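Local coordinates for protein peptidase S15/CocE/NonD (Thaumarchaeota archaeon SCGC AB-539-E09, PDB 4PF1) that acts as an aminopeptidase, probably trimming peptides from their N-terminal end with a serine nucleophile carried by an alpha/beta hydrolase fold, at residues M38-R42 and T135-T140; L47-I53 and I100-V106; Y116-P121 and Y162-T166; L168-I172 and M274-L278. All coordinates share one frame; numbering follows the deposited sequence.

Starting from the N terminus, contact 1 leaves the end of strand 32-40 and closes a loop of 92 residues onto helix 133-147. Nested inside it, contact 2 pairs strands 46-54 and 100-105, so both contacts involve the strands at one edge of the central sheet, and a probable backbone hydrogen bond between L47 N and I39 O connects them directly. Contact 3 opens in the loop after strand 100-105 and ends on helix 162-169, so that it crosses contact 1 along the chain but follows contact 2 in series. Contact 4 comes last. It starts from the C-terminal part of that same helix and spans 101 residues to reach helix 274-279.

Contact 1 (M38-R42 and T135-T140); sequences MIPMR and TDTYDT
M41 and D139 bring their CA atoms to 5.8 Å where the chain leaves strand 32-40 and passes helix 133-147. R42 grips the D139 carboxylate side-on in a salt bridge. Its NE donates to the syn lone pair of OD2 at 3.0 Å, nearly straight at 166°, while NH1 meets OD1 at 2.9 Å with the guanidinium and carboxylate planes 34° apart. The backbone N of R42 reaches the same OD2 at 3.1 Å from above the carboxylate plane, so that oxygen takes two donors. CB of T135 sits 3.7 Å above the guanidinium, over its centre. Within the alpha/beta hydrolase domain the contact fastens the end of an outermost strand, within this chain, of the central sheet to a flanking helix. M41, bent at its second and third torsions, lays SD 3.4 Å from D136 O and sets CE 3.6 Å from T140 OG1. D136 O is already bonded twice, by T140 N and T140 OG1 from opposite faces of its plane. The D136 carboxylate itself is held by a salt bridge to R107, and I39 CD1 comes within 4.4 Å of T140 CG2.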
loop_
_atom_site.group_PDB
_atom_site.type_symbol
_atom_site.label_atom_id
_atom_site.label_comp_id
_atom_site.label_asym_id
_atom_site.label_seq_id
_atom_site.Cartn_x
_atom_site.Cartn_y
_atom_site.Cartn_z
ATOM N N MET A 38 -27.541 5.670 -35.878
ATOM C CA MET A 38 -28.711 4.897 -35.473
ATOM C C MET A 38 -29.122 4.050 -36.680
ATOM O O MET A 38 -29.879 4.512 -37.539
ATOM C CB MET A 38 -29.852 5.818 -34.979
ATOM C CG MET A 38 -29.578 6.460 -33.622
ATOM S SD MET A 38 -29.604 5.288 -32.232
ATOM C CE MET A 38 -31.376 5.121 -31.964
ATOM N N ILE A 39 -28.515 2.849 -36.804
ATOM C CA ILE A 39 -28.730 1.960 -37.948
ATOM C C ILE A 39 -30.106 1.282 -37.855
ATOM O O ILE A 39 -30.383 0.581 -36.877
ATOM C CB ILE A 39 -27.584 0.910 -38.107
ATOM C CG1 ILE A 39 -26.203 1.598 -38.254
ATOM C CG2 ILE A 39 -27.863 -0.026 -39.297
ATOM C CD1 ILE A 39 -24.995 0.645 -38.160
ATOM N N PRO A 40 -30.963 1.444 -38.891
ATOM C CA PRO A 40 -32.272 0.778 -38.857
ATOM C C PRO A 40 -32.164 -0.699 -39.222
ATOM O O PRO A 40 -31.538 -1.051 -40.227
ATOM C CB PRO A 40 -33.107 1.554 -39.892
ATOM C CG PRO A 40 -32.183 2.589 -40.490
ATOM C CD PRO A 40 -30.789 2.222 -40.131
ATOM N N MET A 41 -32.789 -1.566 -38.407
ATOM C CA MET A 41 -32.829 -3.006 -38.661
ATOM C C MET A 41 -33.951 -3.309 -39.667
ATOM O O MET A 41 -34.668 -2.388 -40.068
ATOM C CB MET A 41 -33.018 -3.790 -37.341
ATOM C CG MET A 41 -31.913 -3.536 -36.306
ATOM S SD MET A 41 -30.275 -4.108 -36.828
ATOM C CE MET A 41 -29.489 -2.593 -37.173
ATOM N N ARG A 42 -34.097 -4.588 -40.085
ATOM C CA ARG A 42 -35.112 -5.013 -41.069
ATOM C C ARG A 42 -36.568 -4.769 -40.590
ATOM O O ARG A 42 -37.489 -4.770 -41.416
ATOM C CB ARG A 42 -34.922 -6.493 -41.456
ATOM C CG ARG A 42 -35.016 -7.469 -40.280
ATOM C CD ARG A 42 -34.565 -8.857 -40.669
ATOM N NE ARG A 42 -33.142 -8.904 -41.005
ATOM C CZ ARG A 42 -32.541 -9.952 -41.554
ATOM N NH1 ARG A 42 -31.246 -9.912 -41.828
ATOM N NH2 ARG A 42 -33.232 -11.049 -41.835
ATOM N N THR A 135 -29.730 -11.687 -37.004
ATOM C CA THR A 135 -30.371 -10.868 -38.046
ATOM C C THR A 135 -29.970 -9.411 -37.870
ATOM O O THR A 135 -29.719 -8.722 -38.862
ATOM C CB THR A 135 -31.905 -11.041 -38.072
ATOM O OG1 THR A 135 -32.506 -10.323 -36.991
ATOM C CG2 THR A 135 -32.332 -12.492 -38.051
ATOM N N ASP A 136 -29.899 -8.946 -36.602
ATOM C CA ASP A 136 -29.471 -7.588 -36.266
ATOM C C ASP A 136 -28.006 -7.377 -36.678
ATOM O O ASP A 136 -27.676 -6.326 -37.231
ATOM C CB ASP A 136 -29.669 -7.301 -34.762
ATOM C CG ASP A 136 -31.106 -6.974 -34.354
ATOM O OD1 ASP A 136 -31.968 -6.827 -35.254
ATOM O OD2 ASP A 136 -31.359 -6.834 -33.139
ATOM N N THR A 137 -27.152 -8.411 -36.477
ATOM C CA THR A 137 -25.736 -8.394 -36.874
ATOM C C THR A 137 -25.616 -8.282 -38.395
ATOM O O THR A 137 -24.809 -7.485 -38.879
ATOM C CB THR A 137 -25.015 -9.649 -36.363
ATOM O OG1 THR A 137 -25.040 -9.649 -34.939
ATOM C CG2 THR A 137 -23.579 -9.741 -36.851
ATOM N N TYR A 138 -26.416 -9.089 -39.145
ATOM C CA TYR A 138 -26.413 -9.073 -40.614
ATOM C C TYR A 138 -26.751 -7.672 -41.142
ATOM O O TYR A 138 -26.085 -7.192 -42.060
ATOM C CB TYR A 138 -27.401 -10.119 -41.192
ATOM C CG TYR A 138 -27.371 -10.201 -42.704
ATOM C CD1 TYR A 138 -28.120 -9.324 -43.486
ATOM C CD2 TYR A 138 -26.583 -11.144 -43.355
ATOM C CE1 TYR A 138 -28.063 -9.366 -44.877
ATOM C CE2 TYR A 138 -26.531 -11.206 -44.748
ATOM C CZ TYR A 138 -27.272 -10.313 -45.505
ATOM O OH TYR A 138 -27.217 -10.361 -46.875
ATOM N N ASP A 139 -27.794 -7.029 -40.567
ATOM C CA ASP A 139 -28.242 -5.693 -40.977
ATOM C C ASP A 139 -27.210 -4.621 -40.589
ATOM O O ASP A 139 -27.059 -3.633 -41.310
ATOM C CB ASP A 139 -29.622 -5.372 -40.374
ATOM C CG ASP A 139 -30.710 -6.376 -40.732
ATOM O OD1 ASP A 139 -30.569 -7.067 -41.768
ATOM O OD2 ASP A 139 -31.696 -6.477 -39.970
ATOM N N THR A 140 -26.476 -4.843 -39.478
ATOM C CA THR A 140 -25.419 -3.943 -39.003
ATOM C C THR A 140 -24.190 -4.024 -39.930
ATOM O O THR A 140 -23.698 -2.982 -40.365
ATOM C CB THR A 140 -25.056 -4.259 -37.535
ATOM O OG1 THR A 140 -26.188 -3.983 -36.712
ATOM C CG2 THR A 140 -23.851 -3.458 -37.035
#

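Contact 2 (L47-I53 and I100-V106); sequences LNTIILI and IIVYQDV
I51 CG2 lies at the apolar centre, 3.8 Å from I100 CG2 and 3.9 Å from V102 CG2, on one face of two antiparallel strands. T49 extends this row: its CG2, anti to the backbone N, meets V102 CG1 at 3.6 Å, and the same rotation (chi1 -43°) leaves OG1 beside the backbone N for polar work. L52 and I101 lie on the other face. I50 with Y103 and L52 with I101 form hydrogen-bonded pairs, the shortest bond running from I50 N to Y103 O at 2.7 Å. Toward the polar edge, Q104 NE2 donates to T49 OG1 at 3.0 Å, in the plane of its own amide and fairly straight (165°), and T49 OG1 in turn donates to L47 O. NE2 also bonds T140 OG1, while OE1 takes R66. A valine in place of T49 would keep the apolar touch but would probably leave one N-H of the Q104 amide without its acceptor, and L47 O without the hydroxyl donor. Beyond, N48 ND2 reaches D105 OD2 at 2.9 Å from above the carboxylate plane and also bonds E72; D105 is further held by the backbone N of A71 and G111. The pair belongs to the antiparallel start of the alpha/beta hydrolase sheet, flanked in it by strands 32-40 and 60-67, with helix 71-74 against I50 and Y103.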
loop_
_atom_site.group_PDB
_atom_site.type_symbol
_atom_site.label_atom_id
_atom_site.label_comp_id
_atom_site.label_asym_id
_atom_site.label_seq_id
_atom_site.Cartn_x
_atom_site.Cartn_y
_atom_site.Cartn_z
ATOM N N LEU A 47 -30.550 0.715 -33.961
ATOM C CA LEU A 47 -29.524 0.370 -32.971
ATOM C C LEU A 47 -28.426 1.429 -32.930
ATOM O O LEU A 47 -27.919 1.837 -33.983
ATOM C CB LEU A 47 -28.896 -1.021 -33.249
ATOM C CG LEU A 47 -29.833 -2.252 -33.317
ATOM C CD1 LEU A 47 -29.027 -3.538 -33.297
ATOM C CD2 LEU A 47 -30.842 -2.272 -32.168
ATOM N N ASN A 48 -28.044 1.860 -31.712
ATOM C CA ASN A 48 -27.000 2.859 -31.512
ATOM C C ASN A 48 -25.631 2.254 -31.827
ATOM O O ASN A 48 -25.234 1.267 -31.203
ATOM C CB ASN A 48 -27.049 3.414 -30.091
ATOM C CG ASN A 48 -26.161 4.607 -29.872
ATOM O OD1 ASN A 48 -25.985 5.457 -30.757
ATOM N ND2 ASN A 48 -25.590 4.704 -28.681
ATOM N N THR A 49 -24.940 2.814 -32.835
ATOM C CA THR A 49 -23.672 2.273 -33.315
ATOM C C THR A 49 -22.564 3.334 -33.275
ATOM O O THR A 49 -22.683 4.389 -33.900
ATOM C CB THR A 49 -23.866 1.690 -34.723
ATOM O OG1 THR A 49 -25.092 0.952 -34.758
ATOM C CG2 THR A 49 -22.723 0.796 -35.148
ATOM N N ILE A 50 -21.478 3.033 -32.548
ATOM C CA ILE A 50 -20.333 3.933 -32.392
ATOM C C ILE A 50 -19.193 3.438 -33.271
ATOM O O ILE A 50 -18.639 2.369 -33.016
ATOM C CB ILE A 50 -19.908 4.064 -30.892
ATOM C CG1 ILE A 50 -21.121 4.357 -29.943
ATOM C CG2 ILE A 50 -18.755 5.066 -30.701
ATOM C CD1 ILE A 50 -22.091 5.537 -30.362
ATOM N N ILE A 51 -18.853 4.215 -34.308
ATOM C CA ILE A 51 -17.815 3.868 -35.279
ATOM C C ILE A 51 -16.573 4.754 -35.069
ATOM O O ILE A 51 -16.656 5.982 -35.178
ATOM C CB ILE A 51 -18.371 3.977 -36.730
ATOM C CG1 ILE A 51 -19.686 3.173 -36.890
ATOM C CG2 ILE A 51 -17.325 3.531 -37.762
ATOM C CD1 ILE A 51 -20.732 3.829 -37.798
ATOM N N LEU A 52 -15.430 4.124 -34.766
ATOM C CA LEU A 52 -14.170 4.832 -34.543
ATOM C C LEU A 52 -13.235 4.599 -35.728
ATOM O O LEU A 52 -12.765 3.480 -35.945
ATOM C CB LEU A 52 -13.507 4.399 -33.215
ATOM C CG LEU A 52 -14.406 4.387 -31.964
ATOM C CD1 LEU A 52 -13.702 3.735 -30.804
ATOM C CD2 LEU A 52 -14.861 5.797 -31.581
ATOM N N ILE A 53 -13.012 5.647 -36.525
ATOM C CA ILE A 53 -12.171 5.554 -37.712
ATOM C C ILE A 53 -10.848 6.284 -37.466
ATOM O O ILE A 53 -10.861 7.485 -37.197
ATOM C CB ILE A 53 -12.893 6.102 -38.983
ATOM C CG1 ILE A 53 -14.369 5.636 -39.053
ATOM C CG2 ILE A 53 -12.115 5.721 -40.255
ATOM C CD1 ILE A 53 -15.299 6.573 -39.806
ATOM N N ILE A 100 -10.863 -0.195 -38.094
ATOM C CA ILE A 100 -12.023 0.595 -37.708
ATOM C C ILE A 100 -12.658 -0.166 -36.538
ATOM O O ILE A 100 -12.903 -1.370 -36.655
ATOM C CB ILE A 100 -12.995 0.840 -38.901
ATOM C CG1 ILE A 100 -12.412 1.888 -39.876
ATOM C CG2 ILE A 100 -14.385 1.267 -38.405
ATOM C CD1 ILE A 100 -12.847 1.724 -41.339
ATOM N N ILE A 101 -12.816 0.496 -35.383
ATOM C CA ILE A 101 -13.374 -0.152 -34.195
ATOM C C ILE A 101 -14.826 0.295 -34.017
ATOM O O ILE A 101 -15.104 1.496 -33.931
ATOM C CB ILE A 101 -12.503 0.105 -32.936
ATOM C CG1 ILE A 101 -11.047 -0.376 -33.175
ATOM C CG2 ILE A 101 -13.116 -0.578 -31.696
ATOM C CD1 ILE A 101 -10.002 0.414 -32.492
ATOM N N VAL A 102 -15.755 -0.678 -34.005
ATOM C CA VAL A 102 -17.187 -0.402 -33.917
ATOM C C VAL A 102 -17.808 -1.082 -32.689
ATOM O O VAL A 102 -17.665 -2.294 -32.509
ATOM C CB VAL A 102 -17.929 -0.820 -35.224
ATOM C CG1 VAL A 102 -19.426 -0.577 -35.112
ATOM C CG2 VAL A 102 -17.363 -0.096 -36.443
ATOM N N TYR A 103 -18.531 -0.295 -31.874
ATOM C CA TYR A 103 -19.280 -0.784 -30.715
ATOM C C TYR A 103 -20.736 -0.429 -30.887
ATOM O O TYR A 103 -21.061 0.728 -31.171
ATOM C CB TYR A 103 -18.725 -0.218 -29.399
ATOM C CG TYR A 103 -17.614 -1.059 -28.817
ATOM C CD1 TYR A 103 -16.346 -1.074 -29.395
ATOM C CD2 TYR A 103 -17.833 -1.863 -27.702
ATOM C CE1 TYR A 103 -15.330 -1.878 -28.887
ATOM C CE2 TYR A 103 -16.816 -2.652 -27.169
ATOM C CZ TYR A 103 -15.567 -2.660 -27.769
ATOM O OH TYR A 103 -14.567 -3.450 -27.270
ATOM N N GLN A 104 -21.618 -1.422 -30.763
ATOM C CA GLN A 104 -23.041 -1.193 -30.955
ATOM C C GLN A 104 -23.835 -1.621 -29.738
ATOM O O GLN A 104 -23.602 -2.708 -29.202
ATOM C CB GLN A 104 -23.538 -1.945 -32.209
ATOM C CG GLN A 104 -25.029 -1.751 -32.505
ATOM C CD GLN A 104 -25.499 -2.612 -33.642
ATOM O OE1 GLN A 104 -25.595 -3.840 -33.528
ATOM N NE2 GLN A 104 -25.847 -1.981 -34.750
ATOM N N ASP A 105 -24.806 -0.784 -29.320
ATOM C CA ASP A 105 -25.722 -1.152 -28.245
ATOM C C ASP A 105 -26.669 -2.210 -28.786
ATOM O O ASP A 105 -27.270 -2.003 -29.848
ATOM C CB ASP A 105 -26.519 0.071 -27.737
ATOM C CG ASP A 105 -25.740 1.087 -26.915
ATOM O OD1 ASP A 105 -24.909 0.665 -26.079
ATOM O OD2 ASP A 105 -26.033 2.296 -27.038
ATOM N N VAL A 106 -26.764 -3.369 -28.108
ATOM C CA VAL A 106 -27.685 -4.430 -28.535
ATOM C C VAL A 106 -29.127 -3.921 -28.393
ATOM O O VAL A 106 -29.371 -2.966 -27.645
ATOM C CB VAL A 106 -27.478 -5.777 -27.781
ATOM C CG1 VAL A 106 -26.086 -6.352 -28.035
ATOM C CG2 VAL A 106 -27.754 -5.635 -26.285
#

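Contact 3 (Y116-P121 and Y162-T166); sequences YMMNKP and YEGYT
N119 turns its amide to two tyrosine rings of helix 162-169: ND2 stands 3.4 Å above one face of the Y162 ring and 3.6 Å above one face of the Y165 ring, toward the rim of each. The amide and the Y162 ring are 25° from parallel. CB of N119 adds a CH-pi contact, 4.1 Å from the centroid of the Y165 ring and over its face. At the edge of the Y162 ring lie M118 SD, a Met-aromatic contact, and a water; K120 O lies at the edge of the Y165 ring. S161, the probable nucleophile, sits between strand 154-160 and helix 162-169, consistent with the nucleophile elbow of alpha/beta hydrolases; the contact joins that helix to the loop after strand 100-105. Y162 OH is gripped from several sides: N119 N donates to it at 2.8 Å, and Y116 OH is also bonded at 2.8 Å. The water lies 2.6 Å from Y162 OH and donates to the carbonyl of M117. A phenylalanine in place of Y162 would probably keep the ring contacts but leave N119 N, Y116 OH and the water without their shared oxygen. Y165 OH lies 2.7 Å from both N119 O and K120 O. The loop is also held from outside, since S17 and D18 of a second subunit bond the backbone N of Y116 and M118.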
loop_
_atom_site.group_PDB
_atom_site.type_symbol
_atom_site.label_atom_id
_atom_site.label_comp_id
_atom_site.label_asym_id
_atom_site.label_seq_id
_atom_site.Cartn_x
_atom_site.Cartn_y
_atom_site.Cartn_z
ATOM N N TYR A 116 -35.876 -5.439 -24.729
ATOM C CA TYR A 116 -34.686 -6.160 -24.318
ATOM C C TYR A 116 -35.027 -7.513 -23.712
ATOM O O TYR A 116 -35.740 -7.595 -22.711
ATOM C CB TYR A 116 -33.821 -5.328 -23.354
ATOM C CG TYR A 116 -32.580 -6.058 -22.883
ATOM C CD1 TYR A 116 -31.565 -6.392 -23.773
ATOM C CD2 TYR A 116 -32.458 -6.482 -21.563
ATOM C CE1 TYR A 116 -30.444 -7.106 -23.357
ATOM C CE2 TYR A 116 -31.336 -7.192 -21.133
ATOM C CZ TYR A 116 -30.329 -7.496 -22.034
ATOM O OH TYR A 116 -29.222 -8.194 -21.624
ATOM N N MET A 117 -34.493 -8.573 -24.329
ATOM C CA MET A 117 -34.617 -9.949 -23.868
ATOM C C MET A 117 -33.228 -10.441 -23.503
ATOM O O MET A 117 -32.348 -10.453 -24.370
ATOM C CB MET A 117 -35.247 -10.837 -24.958
ATOM C CG MET A 117 -36.756 -10.717 -25.054
ATOM S SD MET A 117 -37.426 -11.624 -26.476
ATOM C CE MET A 117 -37.362 -13.302 -25.853
ATOM N N MET A 118 -33.004 -10.773 -22.210
ATOM C CA MET A 118 -31.716 -11.257 -21.686
ATOM C C MET A 118 -31.174 -12.376 -22.577
ATOM O O MET A 118 -31.843 -13.391 -22.739
ATOM C CB MET A 118 -31.882 -11.752 -20.230
ATOM C CG MET A 118 -30.613 -12.367 -19.625
ATOM S SD MET A 118 -29.348 -11.159 -19.178
ATOM C CE MET A 118 -30.162 -10.316 -17.797
ATOM N N ASN A 119 -29.979 -12.165 -23.182
ATOM C CA ASN A 119 -29.331 -13.122 -24.096
ATOM C C ASN A 119 -30.343 -13.633 -25.125
ATOM O O ASN A 119 -30.543 -14.848 -25.245
ATOM C CB ASN A 119 -28.698 -14.296 -23.320
ATOM C CG ASN A 119 -27.624 -13.892 -22.352
ATOM O OD1 ASN A 119 -27.833 -13.890 -21.136
ATOM N ND2 ASN A 119 -26.436 -13.588 -22.865
ATOM N N LYS A 120 -31.038 -12.694 -25.812
ATOM C CA LYS A 120 -32.098 -12.991 -26.779
ATOM C C LYS A 120 -31.713 -14.178 -27.676
ATOM O O LYS A 120 -30.690 -14.120 -28.366
ATOM C CB LYS A 120 -32.428 -11.753 -27.629
ATOM C CG LYS A 120 -33.776 -11.842 -28.324
ATOM C CD LYS A 120 -33.969 -10.707 -29.290
ATOM C CE LYS A 120 -35.366 -10.694 -29.850
ATOM N NZ LYS A 120 -35.556 -9.591 -30.830
ATOM N N PRO A 121 -32.471 -15.299 -27.608
ATOM C CA PRO A 121 -32.122 -16.463 -28.435
ATOM C C PRO A 121 -32.555 -16.288 -29.889
ATOM O O PRO A 121 -33.222 -15.305 -30.219
ATOM C CB PRO A 121 -32.877 -17.611 -27.758
ATOM C CG PRO A 121 -34.062 -16.966 -27.129
ATOM C CD PRO A 121 -33.698 -15.540 -26.814
ATOM N N TYR A 162 -20.889 -11.547 -22.313
ATOM C CA TYR A 162 -22.096 -11.250 -23.100
ATOM C C TYR A 162 -21.692 -10.818 -24.514
ATOM O O TYR A 162 -22.343 -11.201 -25.485
ATOM C CB TYR A 162 -22.929 -10.150 -22.417
ATOM C CG TYR A 162 -24.403 -10.143 -22.774
ATOM C CD1 TYR A 162 -24.831 -9.778 -24.051
ATOM C CD2 TYR A 162 -25.375 -10.372 -21.805
ATOM C CE1 TYR A 162 -26.189 -9.712 -24.369
ATOM C CE2 TYR A 162 -26.734 -10.311 -22.113
ATOM C CZ TYR A 162 -27.136 -9.967 -23.393
ATOM O OH TYR A 162 -28.476 -9.892 -23.696
ATOM N N GLU A 163 -20.584 -10.055 -24.626
ATOM C CA GLU A 163 -20.034 -9.620 -25.914
ATOM C C GLU A 163 -19.456 -10.821 -26.676
ATOM O O GLU A 163 -19.348 -10.778 -27.896
ATOM C CB GLU A 163 -18.971 -8.528 -25.718
ATOM C CG GLU A 163 -19.534 -7.247 -25.120
ATOM C CD GLU A 163 -18.519 -6.195 -24.716
ATOM O OE1 GLU A 163 -17.305 -6.415 -24.920
ATOM O OE2 GLU A 163 -18.943 -5.142 -24.190
ATOM N N GLY A 164 -19.114 -11.881 -25.942
ATOM C CA GLY A 164 -18.655 -13.143 -26.508
ATOM C C GLY A 164 -19.827 -13.937 -27.043
ATOM O O GLY A 164 -19.720 -14.584 -28.084
ATOM N N TYR A 165 -20.973 -13.864 -26.331
ATOM C CA TYR A 165 -22.236 -14.492 -26.729
ATOM C C TYR A 165 -22.733 -13.851 -28.030
ATOM O O TYR A 165 -23.141 -14.569 -28.940
ATOM C CB TYR A 165 -23.287 -14.359 -25.598
ATOM C CG TYR A 165 -24.714 -14.648 -26.018
ATOM C CD1 TYR A 165 -25.212 -15.946 -26.018
ATOM C CD2 TYR A 165 -25.581 -13.616 -26.371
ATOM C CE1 TYR A 165 -26.527 -16.217 -26.398
ATOM C CE2 TYR A 165 -26.893 -13.878 -26.769
ATOM C CZ TYR A 165 -27.365 -15.180 -26.768
ATOM O OH TYR A 165 -28.662 -15.450 -27.125
ATOM N N THR A 166 -22.667 -12.501 -28.128
ATOM C CA THR A 166 -23.101 -11.786 -29.337
ATOM C C THR A 166 -22.157 -12.097 -30.502
ATOM O O THR A 166 -22.619 -12.187 -31.634
ATOM C CB THR A 166 -23.236 -10.278 -29.098
ATOM O OG1 THR A 166 -21.972 -9.735 -28.731
ATOM C CG2 THR A 166 -24.290 -9.938 -28.050
HETATM O O HOH W 1 -30.072 -9.651 -25.743
#

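Contact 4 (L168-I172 and M274-L278); sequences LMCTI and MDKML
L168, M169 and I172 pack against M274, M277 and L278, joining the C-terminal part of helix 162-169 in the alpha/beta hydrolase domain, and the type I turn from M169 to I172, to the short helix 274-279. No hydrogen bond crosses, so the interface rests on apolar contact. Methionines supply much of it. M274, bent at its second and third torsions, brings CE 3.7 Å from M169 CE and 3.8 Å from L168 CB, while M277 CE lies 3.9 Å from M169 CE, so three methionine methyls meet in one cluster. The M169 chain crosses both M274 and M277 at about a right angle, and its CE touches the methyl of each. I172 and M277 reach toward each other tip to tip, CD1 to SD at 3.7 Å. Branched aliphatic groups do the rest: L168 CD2 touches L278 CD1 at 3.9 Å across a right-angled crossing, and I172 CD1 rests near L278 CD2. L305 of helix 301-309 touches both leucines, and H133 and S134 of helix 133-147 adjoin M169 and I172. A bound glycerol, probably from the crystallisation liquor, lies near M274. The hydroxyl bond of this contact lies within 168-172, where L168 O accepts from both T171 N and T171 OG1. The hydroxyl donates at 2.7 Å in the carbonyl plane, and the same T171 OG1 is 3.4 Å from L278 CD2.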
loop_
_atom_site.group_PDB
_atom_site.type_symbol
_atom_site.label_atom_id
_atom_site.label_comp_id
_atom_site.label_asym_id
_atom_site.label_seq_id
_atom_site.Cartn_x
_atom_site.Cartn_y
_atom_site.Cartn_z
ATOM N N LEU A 168 -20.635 -15.020 -30.989
ATOM C CA LEU A 168 -21.061 -16.345 -31.450
ATOM C C LEU A 168 -22.300 -16.247 -32.342
ATOM O O LEU A 168 -22.415 -16.993 -33.318
ATOM C CB LEU A 168 -21.355 -17.275 -30.260
ATOM C CG LEU A 168 -20.174 -17.677 -29.378
ATOM C CD1 LEU A 168 -20.662 -18.353 -28.115
ATOM C CD2 LEU A 168 -19.196 -18.586 -30.127
ATOM N N MET A 169 -23.218 -15.310 -32.017
ATOM C CA MET A 169 -24.453 -15.104 -32.782
ATOM C C MET A 169 -24.172 -14.521 -34.185
ATOM O O MET A 169 -25.009 -14.665 -35.073
ATOM C CB MET A 169 -25.432 -14.212 -32.007
ATOM C CG MET A 169 -26.139 -14.936 -30.864
ATOM S SD MET A 169 -27.309 -16.188 -31.453
ATOM C CE MET A 169 -27.951 -16.753 -29.944
ATOM N N CYS A 170 -22.973 -13.917 -34.395
ATOM C CA CYS A 170 -22.554 -13.370 -35.699
ATOM C C CYS A 170 -22.325 -14.504 -36.715
ATOM O O CYS A 170 -22.427 -14.273 -37.923
ATOM C CB CYS A 170 -21.299 -12.510 -35.553
ATOM S SG CYS A 170 -21.496 -11.067 -34.473
ATOM N N THR A 171 -21.996 -15.714 -36.221
ATOM C CA THR A 171 -21.666 -16.886 -37.041
ATOM C C THR A 171 -22.919 -17.648 -37.537
ATOM O O THR A 171 -22.778 -18.564 -38.350
ATOM C CB THR A 171 -20.713 -17.829 -36.281
ATOM O OG1 THR A 171 -21.424 -18.514 -35.250
ATOM C CG2 THR A 171 -19.512 -17.110 -35.702
ATOM N N ILE A 172 -24.126 -17.281 -37.051
ATOM C CA ILE A 172 -25.385 -17.901 -37.498
ATOM C C ILE A 172 -25.890 -17.109 -38.703
ATOM O O ILE A 172 -26.082 -15.894 -38.587
ATOM C CB ILE A 172 -26.438 -17.981 -36.350
ATOM C CG1 ILE A 172 -25.887 -18.741 -35.105
ATOM C CG2 ILE A 172 -27.775 -18.570 -36.843
ATOM C CD1 ILE A 172 -25.393 -20.216 -35.350
ATOM N N MET A 274 -25.541 -22.700 -26.143
ATOM C CA MET A 274 -24.806 -22.247 -27.325
ATOM C C MET A 274 -23.972 -23.344 -27.979
ATOM O O MET A 274 -23.836 -23.340 -29.199
ATOM C CB MET A 274 -23.923 -21.042 -26.982
ATOM C CG MET A 274 -24.724 -19.809 -26.612
ATOM S SD MET A 274 -25.872 -19.326 -27.926
ATOM C CE MET A 274 -24.769 -18.324 -28.938
ATOM N N ASP A 275 -23.425 -24.282 -27.181
ATOM C CA ASP A 275 -22.649 -25.411 -27.706
ATOM C C ASP A 275 -23.562 -26.360 -28.500
ATOM O O ASP A 275 -23.194 -26.796 -29.588
ATOM C CB ASP A 275 -21.933 -26.167 -26.564
ATOM C CG ASP A 275 -22.861 -26.773 -25.527
ATOM O OD1 ASP A 275 -23.651 -26.014 -24.920
ATOM O OD2 ASP A 275 -22.796 -28.000 -25.322
ATOM N N LYS A 276 -24.769 -26.633 -27.971
ATOM C CA LYS A 276 -25.746 -27.516 -28.605
ATOM C C LYS A 276 -26.362 -26.841 -29.841
ATOM O O LYS A 276 -26.537 -27.500 -30.870
ATOM C CB LYS A 276 -26.828 -27.934 -27.597
ATOM C CG LYS A 276 -26.300 -28.861 -26.500
ATOM C CD LYS A 276 -27.290 -29.025 -25.352
ATOM C CE LYS A 276 -26.769 -29.935 -24.261
ATOM N NZ LYS A 276 -25.703 -29.288 -23.445
ATOM N N MET A 277 -26.624 -25.515 -29.756
ATOM C CA MET A 277 -27.181 -24.712 -30.852
ATOM C C MET A 277 -26.184 -24.615 -32.036
ATOM O O MET A 277 -26.557 -24.940 -33.163
ATOM C CB MET A 277 -27.573 -23.307 -30.342
ATOM C CG MET A 277 -28.403 -22.496 -31.331
ATOM S SD MET A 277 -27.392 -21.555 -32.509
ATOM C CE MET A 277 -26.957 -20.140 -31.506
ATOM N N LEU A 278 -24.925 -24.178 -31.776
ATOM C CA LEU A 278 -23.890 -24.035 -32.818
ATOM C C LEU A 278 -23.540 -25.374 -33.494
ATOM O O LEU A 278 -23.130 -25.378 -34.660
ATOM C CB LEU A 278 -22.611 -23.391 -32.250
ATOM C CG LEU A 278 -22.647 -21.871 -32.070
ATOM C CD1 LEU A 278 -21.685 -21.432 -30.996
ATOM C CD2 LEU A 278 -22.322 -21.156 -33.362
#